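Local coordinates for Lpg0393 helical bundle domain-containing protein (Legionella pneumophila subsp. pneumophila str. Philadelphia 1, PDB 4R0G) that acts as a guanine-nucleotide exchange factor for the small GTPases Rab5, Rab21 and Rab22, probably through its VPS9-like helical domain, at residues I197-R202 against K226-M231; E176-L181 against E239-I244; V44-F49 against K117-L122; K6-A11 against F20-K25. One frame throughout, in Å; residues are numbered along the deposited sequence.

Contact 1 of 4, residues I197-R202 against K226-M231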
# COMPACT_ATOMS: atom_id res chain seq x y z
N ILE A 197 1.14 -21.34 13.24
CA ILE A 197 1.95 -20.67 12.23
C ILE A 197 1.94 -21.49 10.95
O ILE A 197 1.67 -20.96 9.86
CB ILE A 197 3.39 -20.47 12.68
CG1 ILE A 197 3.48 -19.29 13.63
CG2 ILE A 197 4.29 -20.19 11.49
CD1 ILE A 197 4.82 -19.12 14.15
N SER A 198 2.24 -22.78 11.09
CA SER A 198 2.22 -23.71 9.97
C SER A 198 0.93 -23.63 9.16
O SER A 198 0.95 -23.78 7.93
CB SER A 198 2.44 -25.13 10.46
OG SER A 198 2.39 -26.04 9.38
N LEU A 199 -0.18 -23.39 9.84
CA LEU A 199 -1.47 -23.25 9.17
C LEU A 199 -1.57 -21.96 8.37
O LEU A 199 -2.10 -21.97 7.28
CB LEU A 199 -2.60 -23.30 10.19
CG LEU A 199 -3.07 -24.67 10.62
CD1 LEU A 199 -3.81 -24.57 11.94
CD2 LEU A 199 -3.98 -25.21 9.57
N VAL A 200 -1.06 -20.86 8.90
CA VAL A 200 -1.17 -19.57 8.22
C VAL A 200 -0.30 -19.55 6.96
O VAL A 200 -0.71 -19.05 5.90
CB VAL A 200 -0.79 -18.40 9.16
CG1 VAL A 200 -0.90 -17.08 8.42
CG2 VAL A 200 -1.69 -18.39 10.38
N VAL A 201 0.89 -20.10 7.10
CA VAL A 201 1.83 -20.22 5.99
C VAL A 201 1.20 -20.97 4.82
O VAL A 201 1.34 -20.58 3.65
CB VAL A 201 3.11 -20.93 6.45
CG1 VAL A 201 4.01 -21.18 5.28
CG2 VAL A 201 3.80 -20.09 7.50
N ARG A 202 0.50 -22.05 5.13
CA ARG A 202 -0.08 -22.87 4.08
C ARG A 202 -1.27 -22.15 3.49
O ARG A 202 -1.47 -22.20 2.29
CB ARG A 202 -0.45 -24.26 4.61
CG ARG A 202 0.78 -25.09 4.90
CD ARG A 202 0.53 -26.09 5.98
NE ARG A 202 -0.72 -26.79 5.76
CZ ARG A 202 -1.50 -27.24 6.74
NH1 ARG A 202 -1.12 -27.06 8.00
NH2 ARG A 202 -2.65 -27.85 6.44
N LYS A 226 -11.03 -22.53 10.17
CA LYS A 226 -11.61 -23.43 11.14
C LYS A 226 -10.52 -24.08 11.98
O LYS A 226 -10.55 -23.94 13.19
CB LYS A 226 -12.51 -24.46 10.48
CG LYS A 226 -13.16 -25.35 11.52
CD LYS A 226 -13.96 -26.45 10.86
CE LYS A 226 -14.10 -27.65 11.75
NZ LYS A 226 -15.12 -28.50 11.13
N LYS A 227 -9.56 -24.76 11.34
CA LYS A 227 -8.43 -25.40 12.05
C LYS A 227 -7.71 -24.45 13.00
O LYS A 227 -7.39 -24.83 14.14
CB LYS A 227 -7.39 -26.04 11.10
CG LYS A 227 -7.89 -27.15 10.15
CD LYS A 227 -6.73 -27.63 9.20
CE LYS A 227 -7.18 -28.49 7.97
NZ LYS A 227 -6.32 -28.18 6.76
N LEU A 228 -7.45 -23.23 12.54
CA LEU A 228 -6.91 -22.17 13.41
C LEU A 228 -7.73 -21.90 14.69
O LEU A 228 -7.18 -21.79 15.77
CB LEU A 228 -6.70 -20.85 12.64
CG LEU A 228 -5.67 -20.96 11.52
CD1 LEU A 228 -5.99 -20.05 10.36
CD2 LEU A 228 -4.35 -20.58 12.11
N TRP A 229 -9.05 -21.81 14.57
CA TRP A 229 -9.88 -21.64 15.75
C TRP A 229 -9.68 -22.80 16.72
O TRP A 229 -9.61 -22.63 17.95
CB TRP A 229 -11.36 -21.48 15.39
CG TRP A 229 -11.74 -20.05 15.11
CD1 TRP A 229 -12.10 -19.51 13.91
CD2 TRP A 229 -11.78 -18.97 16.06
NE1 TRP A 229 -12.36 -18.17 14.05
CE2 TRP A 229 -12.18 -17.81 15.35
CE3 TRP A 229 -11.52 -18.87 17.43
CZ2 TRP A 229 -12.33 -16.57 15.97
CZ3 TRP A 229 -11.67 -17.64 18.05
CH2 TRP A 229 -12.07 -16.50 17.32
N GLU A 230 -9.55 -23.99 16.16
CA GLU A 230 -9.40 -25.16 17.02
C GLU A 230 -8.01 -25.25 17.65
O GLU A 230 -7.77 -26.08 18.52
CB GLU A 230 -9.83 -26.42 16.28
CG GLU A 230 -11.25 -26.25 15.72
CD GLU A 230 -11.95 -27.54 15.32
OE1 GLU A 230 -11.59 -28.11 14.25
OE2 GLU A 230 -12.87 -27.96 16.07
N MET A 231 -7.12 -24.35 17.24
CA MET A 231 -5.77 -24.33 17.77
C MET A 231 -5.63 -23.37 18.95
O MET A 231 -4.54 -23.17 19.48
CB MET A 231 -4.75 -23.99 16.67
CG MET A 231 -4.55 -25.13 15.67
SD MET A 231 -3.99 -26.66 16.46
CE MET A 231 -5.48 -27.67 16.46
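Leu199 and Leu228 both set CG opposite their own carbonyl carbon (chi1 -83° and -64°), and this turns their branches into the gap between helices 193-208 and 215-229. Leu199 does most of the work, and it touches with three separate atoms. Its CB meets Leu228 CD2 at 3.8 Å. The two methyls then part company: CD2 of Leu199 runs onto the aliphatic part of Lys227, 3.7 Å from its CD, while CD1 comes within 3.8 Å of Met231 CG. Both of these neighbours cross Leu199 at about a right angle. On the inner side, Val200 CG2 lies 3.9 Å from Leu228 CD2. Tyr178 packs on Val200 and Leu241 on Leu228, so this edge of the contact runs on into the rest of the helical bundle. Lys227 has two roles. Its CB and CD are apolar partners of Leu199, whereas the chain bends at its last torsion and leaves NZ 3.7 Å from Arg202 NH2. Tyr224 offers the lysine a cation-pi partner, and Met231 O accepts a hydrogen bond from Arg196 NH2. No hydrogen bond joins the two segments. Apolar contact round Leu199 therefore holds them together, with two like charges on the more exposed side that contribute no attraction of their own and probably repel each other mildly.

Contact 2 of 4, residues E176-L181 against E239-I244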
# COMPACT_ATOMS: atom_id res chain seq x y z
N GLU A 176 -0.63 -12.01 5.29
CA GLU A 176 0.80 -11.86 5.48
C GLU A 176 1.04 -11.16 6.83
O GLU A 176 1.95 -11.52 7.59
CB GLU A 176 1.40 -11.09 4.28
CG GLU A 176 2.65 -11.70 3.67
CD GLU A 176 2.43 -13.03 2.94
OE1 GLU A 176 1.80 -13.03 1.85
OE2 GLU A 176 2.92 -14.09 3.44
N ASP A 177 0.19 -10.20 7.16
CA ASP A 177 0.37 -9.42 8.38
C ASP A 177 0.00 -10.22 9.62
O ASP A 177 0.60 -10.05 10.69
CB ASP A 177 -0.41 -8.09 8.30
CG ASP A 177 0.27 -7.06 7.39
OD1 ASP A 177 1.51 -7.11 7.26
OD2 ASP A 177 -0.41 -6.19 6.78
N TYR A 178 -0.98 -11.10 9.47
CA TYR A 178 -1.29 -12.06 10.52
C TYR A 178 -0.05 -12.90 10.74
O TYR A 178 0.42 -13.02 11.86
CB TYR A 178 -2.45 -12.93 10.07
CG TYR A 178 -2.90 -14.01 11.04
CD1 TYR A 178 -2.43 -14.07 12.34
CD2 TYR A 178 -3.83 -14.96 10.63
CE1 TYR A 178 -2.85 -15.06 13.21
CE2 TYR A 178 -4.26 -15.95 11.49
CZ TYR A 178 -3.77 -16.01 12.78
OH TYR A 178 -4.22 -17.00 13.62
N LEU A 179 0.49 -13.44 9.66
CA LEU A 179 1.64 -14.33 9.75
C LEU A 179 2.79 -13.76 10.56
O LEU A 179 3.19 -14.36 11.56
CB LEU A 179 2.15 -14.70 8.36
CG LEU A 179 3.22 -15.80 8.34
CD1 LEU A 179 3.03 -16.78 9.51
CD2 LEU A 179 3.21 -16.56 6.99
N SER A 180 3.30 -12.60 10.18
CA SER A 180 4.47 -12.05 10.88
C SER A 180 4.18 -11.71 12.33
O SER A 180 5.06 -11.85 13.18
CB SER A 180 5.09 -10.83 10.14
OG SER A 180 4.10 -9.89 9.80
N LEU A 181 2.96 -11.26 12.62
CA LEU A 181 2.58 -10.97 14.00
C LEU A 181 2.56 -12.24 14.87
O LEU A 181 3.02 -12.23 16.02
CB LEU A 181 1.24 -10.21 14.06
CG LEU A 181 1.17 -8.72 13.70
CD1 LEU A 181 -0.22 -8.16 13.96
CD2 LEU A 181 2.19 -7.88 14.46
N GLU A 239 -9.18 -11.19 15.74
CA GLU A 239 -9.65 -10.16 14.84
C GLU A 239 -9.32 -10.57 13.42
O GLU A 239 -10.17 -10.51 12.53
CB GLU A 239 -9.03 -8.79 15.17
CG GLU A 239 -9.66 -7.63 14.41
CD GLU A 239 -11.16 -7.48 14.66
OE1 GLU A 239 -11.61 -7.71 15.81
OE2 GLU A 239 -11.90 -7.14 13.69
N PHE A 240 -8.08 -11.03 13.23
CA PHE A 240 -7.65 -11.57 11.94
C PHE A 240 -8.53 -12.70 11.44
O PHE A 240 -9.06 -12.60 10.34
CB PHE A 240 -6.19 -12.03 12.00
CG PHE A 240 -5.21 -10.91 12.09
CD1 PHE A 240 -5.03 -10.04 11.03
CD2 PHE A 240 -4.45 -10.73 13.24
CE1 PHE A 240 -4.11 -9.01 11.12
CE2 PHE A 240 -3.52 -9.69 13.32
CZ PHE A 240 -3.36 -8.84 12.27
N LEU A 241 -8.70 -13.76 12.23
CA LEU A 241 -9.56 -14.85 11.81
C LEU A 241 -10.96 -14.36 11.39
O LEU A 241 -11.56 -14.87 10.44
CB LEU A 241 -9.70 -15.86 12.94
CG LEU A 241 -8.44 -16.57 13.39
CD1 LEU A 241 -8.81 -17.70 14.33
CD2 LEU A 241 -7.69 -17.09 12.19
N LYS A 242 -11.49 -13.38 12.11
CA LYS A 242 -12.80 -12.83 11.81
C LYS A 242 -12.81 -12.25 10.40
O LYS A 242 -13.64 -12.63 9.57
CB LYS A 242 -13.23 -11.77 12.84
CG LYS A 242 -13.53 -12.34 14.22
CD LYS A 242 -14.80 -11.72 14.83
CE LYS A 242 -15.19 -12.39 16.15
NZ LYS A 242 -16.52 -11.94 16.67
N LYS A 243 -11.88 -11.34 10.13
CA LYS A 243 -11.83 -10.69 8.83
C LYS A 243 -11.60 -11.70 7.68
O LYS A 243 -12.35 -11.72 6.73
CB LYS A 243 -10.84 -9.52 8.85
CG LYS A 243 -11.28 -8.38 9.77
CD LYS A 243 -10.13 -7.48 10.27
CE LYS A 243 -10.14 -6.10 9.58
NZ LYS A 243 -8.99 -5.23 10.01
N ILE A 244 -10.61 -12.57 7.83
CA ILE A 244 -10.28 -13.61 6.85
C ILE A 244 -11.46 -14.46 6.32
O ILE A 244 -11.66 -14.56 5.10
CB ILE A 244 -9.16 -14.54 7.39
CG1 ILE A 244 -7.86 -13.75 7.55
CG2 ILE A 244 -8.90 -15.69 6.47
CD1 ILE A 244 -6.67 -14.62 7.96
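Tyr178 and Phe240 meet across two nearly antiparallel helices of the helical bundle, 155-183 and 235-244, whose local axes approach to 10.7 Å. The two ring planes are only 5° from parallel, yet the rings are slid so far apart that they barely overlap. Each ring instead lies against the base of the other side chain. Tyr178 CA sits over the centre of the Phe240 ring, 4.1 Å from its centroid, and Phe240 CB lies over one face of the Tyr178 ring, nearer the rim. This reciprocal pair of CH-pi contacts goes with different first torsions: in Tyr178 CG is trans to its own amide nitrogen (179°), whereas in Phe240 it is anti to the carbonyl carbon (-71°). Two aliphatic ends complete the tyrosine's surroundings within the contact, both approaching its ring obliquely. Leu241 CD2 reaches Tyr178 CE2 at 3.7 Å, and Ile244 CD1 comes to 3.9 Å from Tyr178 CD2. The hydroxyl is not idle, for Tyr178 OH is hydrogen-bonded to Glu237 OE1, one turn before Leu241, which ties the hydroxyl end of the ring to the very helix it packs on. Next to the tyrosine, the carboxylate of Asp177 leads away from helix 235-244 and accepts hydrogen bonds from the backbone N-H groups of Glu74 and Ser75 of the second subunit, so this buried patch borders the dimer interface. Leu181 closes the other end, its CD1 lying near the plane of the Phe240 ring, at the edge, 3.6 Å from CZ.

Contact 3 of 4, residues V44-F49 against K117-L122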
# COMPACT_ATOMS: atom_id res chain seq x y z
N VAL A 44 12.83 -8.47 -19.28
CA VAL A 44 12.07 -7.49 -20.04
C VAL A 44 12.22 -7.84 -21.51
O VAL A 44 11.29 -7.66 -22.30
CB VAL A 44 12.56 -6.06 -19.77
CG1 VAL A 44 11.99 -5.06 -20.81
CG2 VAL A 44 12.20 -5.65 -18.36
N SER A 45 13.40 -8.36 -21.84
CA SER A 45 13.70 -8.81 -23.19
C SER A 45 12.77 -9.92 -23.60
O SER A 45 12.10 -9.81 -24.62
CB SER A 45 15.15 -9.25 -23.30
OG SER A 45 16.00 -8.13 -23.12
N LEU A 46 12.70 -10.97 -22.79
CA LEU A 46 11.77 -12.07 -23.06
C LEU A 46 10.30 -11.60 -23.23
O LEU A 46 9.63 -11.93 -24.24
CB LEU A 46 11.92 -13.18 -22.02
CG LEU A 46 13.35 -13.71 -21.77
CD1 LEU A 46 13.41 -14.52 -20.49
CD2 LEU A 46 13.83 -14.58 -22.91
N LEU A 47 9.81 -10.82 -22.26
CA LEU A 47 8.49 -10.18 -22.37
C LEU A 47 8.29 -9.45 -23.70
O LEU A 47 7.22 -9.54 -24.27
CB LEU A 47 8.27 -9.19 -21.25
CG LEU A 47 7.41 -9.62 -20.09
CD1 LEU A 47 8.17 -10.58 -19.23
CD2 LEU A 47 7.08 -8.38 -19.28
N ILE A 48 9.28 -8.71 -24.19
CA ILE A 48 9.09 -7.99 -25.46
C ILE A 48 8.95 -8.98 -26.62
O ILE A 48 8.03 -8.89 -27.44
CB ILE A 48 10.23 -7.02 -25.79
CG1 ILE A 48 10.18 -5.81 -24.86
CG2 ILE A 48 10.09 -6.55 -27.25
CD1 ILE A 48 11.50 -5.17 -24.69
N PHE A 49 9.88 -9.92 -26.68
CA PHE A 49 9.84 -10.95 -27.69
C PHE A 49 8.49 -11.62 -27.64
O PHE A 49 7.76 -11.66 -28.62
CB PHE A 49 10.89 -12.00 -27.38
CG PHE A 49 10.87 -13.14 -28.32
CD1 PHE A 49 11.25 -12.98 -29.64
CD2 PHE A 49 10.45 -14.39 -27.89
CE1 PHE A 49 11.23 -14.03 -30.52
CE2 PHE A 49 10.42 -15.46 -28.77
CZ PHE A 49 10.82 -15.28 -30.09
N LYS A 117 18.94 -17.90 -24.16
CA LYS A 117 20.17 -17.48 -24.83
C LYS A 117 19.96 -17.18 -26.30
O LYS A 117 20.65 -16.35 -26.87
CB LYS A 117 21.29 -18.51 -24.65
CG LYS A 117 21.76 -18.66 -23.20
CD LYS A 117 23.29 -18.83 -23.10
CE LYS A 117 23.81 -18.45 -21.70
NZ LYS A 117 25.29 -18.64 -21.53
N GLU A 118 18.98 -17.84 -26.90
CA GLU A 118 18.73 -17.65 -28.32
C GLU A 118 17.96 -16.37 -28.58
O GLU A 118 18.21 -15.69 -29.59
CB GLU A 118 18.02 -18.87 -28.92
CG GLU A 118 18.95 -20.09 -29.08
CD GLU A 118 18.42 -21.15 -30.04
OE1 GLU A 118 17.23 -21.52 -29.93
OE2 GLU A 118 19.20 -21.59 -30.91
N VAL A 119 17.06 -16.02 -27.66
CA VAL A 119 16.27 -14.80 -27.78
C VAL A 119 17.10 -13.57 -27.46
O VAL A 119 17.05 -12.57 -28.19
CB VAL A 119 15.01 -14.84 -26.89
CG1 VAL A 119 14.25 -13.51 -26.96
CG2 VAL A 119 14.11 -15.97 -27.32
N LEU A 120 17.88 -13.64 -26.39
CA LEU A 120 18.79 -12.55 -26.04
C LEU A 120 19.72 -12.24 -27.21
O LEU A 120 20.08 -11.09 -27.44
CB LEU A 120 19.58 -12.86 -24.76
CG LEU A 120 18.76 -12.99 -23.47
CD1 LEU A 120 19.63 -13.31 -22.27
CD2 LEU A 120 17.94 -11.73 -23.18
N GLN A 121 20.09 -13.27 -27.96
CA GLN A 121 20.89 -13.01 -29.15
C GLN A 121 20.11 -12.33 -30.26
O GLN A 121 20.63 -11.42 -30.90
CB GLN A 121 21.60 -14.27 -29.65
CG GLN A 121 23.08 -14.25 -29.30
CD GLN A 121 23.88 -15.26 -30.09
OE1 GLN A 121 24.16 -15.05 -31.28
NE2 GLN A 121 24.25 -16.36 -29.44
N LEU A 122 18.86 -12.77 -30.47
CA LEU A 122 17.98 -12.15 -31.44
C LEU A 122 17.84 -10.69 -31.06
O LEU A 122 17.82 -9.80 -31.92
CB LEU A 122 16.59 -12.80 -31.42
CG LEU A 122 15.80 -12.85 -32.74
CD1 LEU A 122 14.28 -13.06 -32.54
CD2 LEU A 122 16.06 -11.67 -33.68
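Ser45 bonds its OG back to the carbonyl O of Asp41, one turn earlier in helix 40-53, and its CB rests 3.7 Å from Leu120 CD2 across the contact. The pair lies where two helices of the VPS9-like domain, 40-53 and 116-126, cross almost perpendicularly, with local axes at 79° and 9.8 Å apart. No hydrogen bond joins the two segments, and the touching groups are almost all aliphatic or aromatic carbons. Val119 is at the centre, both of its methyls lying against Phe49. CG1, swung to the far side of the valine's backbone N (chi1 176°), meets Phe49 CG at 3.7 Å and approaches the ring off-centre. CG2 stands over one face, toward the rim, with Phe49 CE2 4.0 Å away. The valine's CB also has Leu46 CD2 at 4.2 Å, a looser touch. Phe49 thus lies flat against a branched side chain, and Tyr31 packs on both Phe49 and Leu46 from the loop after helix 23-30. Leu47 and Ile48 of helix 40-53 pack on helix 80-101, so helix 116-126 takes a different flank. One turn along from Val119, Leu122 CD1 approaches the Phe49 ring obliquely, 3.8 Å from CE1.

Contact 4 of 4, residues K6-A11 against F20-K25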
# COMPACT_ATOMS: atom_id res chain seq x y z
N LYS A 6 -0.07 -16.73 -25.16
CA LYS A 6 -1.37 -16.49 -25.77
C LYS A 6 -2.43 -16.60 -24.68
O LYS A 6 -3.36 -15.78 -24.62
CB LYS A 6 -1.66 -17.45 -26.93
N GLU A 7 -2.27 -17.60 -23.82
CA GLU A 7 -3.21 -17.82 -22.74
C GLU A 7 -3.21 -16.60 -21.83
O GLU A 7 -4.28 -16.02 -21.56
CB GLU A 7 -2.86 -19.09 -21.97
CG GLU A 7 -3.67 -20.29 -22.38
CD GLU A 7 -3.30 -21.54 -21.61
OE1 GLU A 7 -2.08 -21.77 -21.38
OE2 GLU A 7 -4.22 -22.29 -21.21
N TYR A 8 -2.02 -16.19 -21.37
CA TYR A 8 -1.91 -15.01 -20.51
C TYR A 8 -2.44 -13.74 -21.16
O TYR A 8 -3.31 -13.07 -20.59
CB TYR A 8 -0.50 -14.84 -19.96
CG TYR A 8 -0.20 -15.83 -18.86
CD1 TYR A 8 -0.84 -15.75 -17.65
CD2 TYR A 8 0.73 -16.85 -19.04
CE1 TYR A 8 -0.58 -16.66 -16.64
CE2 TYR A 8 1.01 -17.76 -18.04
CZ TYR A 8 0.34 -17.66 -16.84
OH TYR A 8 0.60 -18.56 -15.82
N LEU A 9 -1.97 -13.42 -22.36
CA LEU A 9 -2.52 -12.26 -23.07
C LEU A 9 -4.03 -12.35 -23.30
O LEU A 9 -4.72 -11.33 -23.34
CB LEU A 9 -1.78 -12.04 -24.38
CG LEU A 9 -0.30 -11.77 -24.16
CD1 LEU A 9 0.42 -11.71 -25.48
CD2 LEU A 9 -0.12 -10.46 -23.37
N GLN A 10 -4.57 -13.56 -23.42
CA GLN A 10 -6.02 -13.72 -23.53
C GLN A 10 -6.68 -13.21 -22.25
O GLN A 10 -7.61 -12.41 -22.30
CB GLN A 10 -6.42 -15.18 -23.78
CG GLN A 10 -7.87 -15.35 -24.24
CD GLN A 10 -8.27 -14.42 -25.39
OE1 GLN A 10 -7.58 -14.37 -26.42
NE2 GLN A 10 -9.37 -13.67 -25.21
N ALA A 11 -6.15 -13.66 -21.12
CA ALA A 11 -6.61 -13.20 -19.82
C ALA A 11 -6.59 -11.68 -19.72
O ALA A 11 -7.53 -11.07 -19.17
CB ALA A 11 -5.79 -13.85 -18.70
N PHE A 20 -3.45 -12.34 -15.36
CA PHE A 20 -2.54 -11.81 -16.37
C PHE A 20 -1.17 -11.49 -15.80
O PHE A 20 -0.15 -11.77 -16.43
CB PHE A 20 -3.12 -10.60 -17.04
CG PHE A 20 -2.09 -9.72 -17.68
CD1 PHE A 20 -1.45 -10.12 -18.85
CD2 PHE A 20 -1.77 -8.47 -17.15
CE1 PHE A 20 -0.50 -9.32 -19.47
CE2 PHE A 20 -0.82 -7.67 -17.78
CZ PHE A 20 -0.19 -8.11 -18.95
N LEU A 21 -1.16 -10.94 -14.58
CA LEU A 21 0.06 -10.58 -13.81
C LEU A 21 0.93 -11.76 -13.39
O LEU A 21 1.97 -11.58 -12.76
CB LEU A 21 -0.31 -9.75 -12.57
CG LEU A 21 -0.87 -8.33 -12.83
CD1 LEU A 21 -1.12 -7.61 -11.55
CD2 LEU A 21 0.08 -7.54 -13.68
N GLN A 22 0.47 -12.97 -13.68
CA GLN A 22 1.17 -14.21 -13.33
C GLN A 22 2.12 -14.60 -14.46
O GLN A 22 2.92 -15.55 -14.37
CB GLN A 22 0.14 -15.30 -13.13
CG GLN A 22 0.31 -16.19 -11.95
CD GLN A 22 -0.97 -16.97 -11.67
OE1 GLN A 22 -1.69 -16.65 -10.73
NE2 GLN A 22 -1.26 -17.98 -12.50
N TRP A 23 1.98 -13.84 -15.53
CA TRP A 23 2.72 -14.02 -16.76
C TRP A 23 4.23 -14.04 -16.56
O TRP A 23 4.91 -14.97 -17.02
CB TRP A 23 2.36 -12.88 -17.71
CG TRP A 23 2.83 -13.01 -19.10
CD1 TRP A 23 3.14 -14.16 -19.77
CD2 TRP A 23 3.01 -11.94 -20.03
NE1 TRP A 23 3.51 -13.87 -21.05
CE2 TRP A 23 3.44 -12.52 -21.25
CE3 TRP A 23 2.85 -10.55 -19.95
CZ2 TRP A 23 3.73 -11.75 -22.40
CZ3 TRP A 23 3.13 -9.78 -21.09
CH2 TRP A 23 3.56 -10.39 -22.30
N PRO A 24 4.78 -12.99 -15.90
CA PRO A 24 6.24 -13.01 -15.88
C PRO A 24 6.82 -14.18 -15.05
O PRO A 24 7.99 -14.55 -15.23
CB PRO A 24 6.60 -11.61 -15.36
CG PRO A 24 5.42 -11.11 -14.69
CD PRO A 24 4.23 -11.81 -15.21
N LYS A 25 6.00 -14.78 -14.19
CA LYS A 25 6.44 -15.97 -13.45
C LYS A 25 6.47 -17.20 -14.38
O LYS A 25 7.32 -18.07 -14.24
CB LYS A 25 5.53 -16.19 -12.22
CG LYS A 25 5.98 -17.32 -11.32
CD LYS A 25 4.84 -17.88 -10.48
CE LYS A 25 5.32 -19.12 -9.69
NZ LYS A 25 4.46 -19.46 -8.50
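A type I beta turn from Phe20 to Trp23, closed by the hydrogen bond from Trp23 N to Phe20 O (3.1 Å), leads into helix 23-30 and brings Phe20 CA to 5.3 Å from Tyr8 CA on helix 5-14. This joins the first helices of the VPS9-like domain, and aromatic rings fill the space between them. Tyr8 lies over the turn with Trp23 CA above the centre of its ring, 4.0 Å from the centroid. In return, Tyr8 CB sits over a face of the Trp23 five-membered ring; the two ring planes are tilted by 32° and make no regular stack. Trp23 points CG directly away from its main-chain nitrogen (chi1 -170°), which lays the five-membered ring by Tyr8 and the six-membered ring by Leu9. Gln22 CB abuts Tyr8 CE1 at 3.8 Å, while Tyr8 OH is hydrogen-bonded to Leu2 N at the chain start. Phe20 presents its edge, with Tyr8 O and Leu9 CD2 near the ring plane, and packs further on Phe64, Leu67 and Ile89. Trp51 meets Trp23 edge-to-face. Leu9 CD2 settles over the six-membered ring of Trp23, 3.8 Å from CH2.

In the fold
Contacts 1 and 2 belong to one helical bundle and lie 11 Å apart, centre to centre. They touch directly: Val200 CG2 of contact 1 lies 3.7 Å from Tyr178 CE2 of contact 2, and Trp229 packs on Leu241 nearer the surface. The hairpin of helices 193-208 and 215-229 thus sits against the pair 155-183 and 235-244. Contacts 3 and 4 belong to the VPS9-like domain, their centres 17 Å apart, and are joined through helix 40-53, where Trp23 CH2 meets Leu47 O at 4.2 Å. The segments of the two pairs of contacts do not touch: contact 4 comes within about 12 Å of contact 2, nearest atoms, while the centres of contacts 1 and 3 stand 43 Å apart, on opposite sides of the chain's centre.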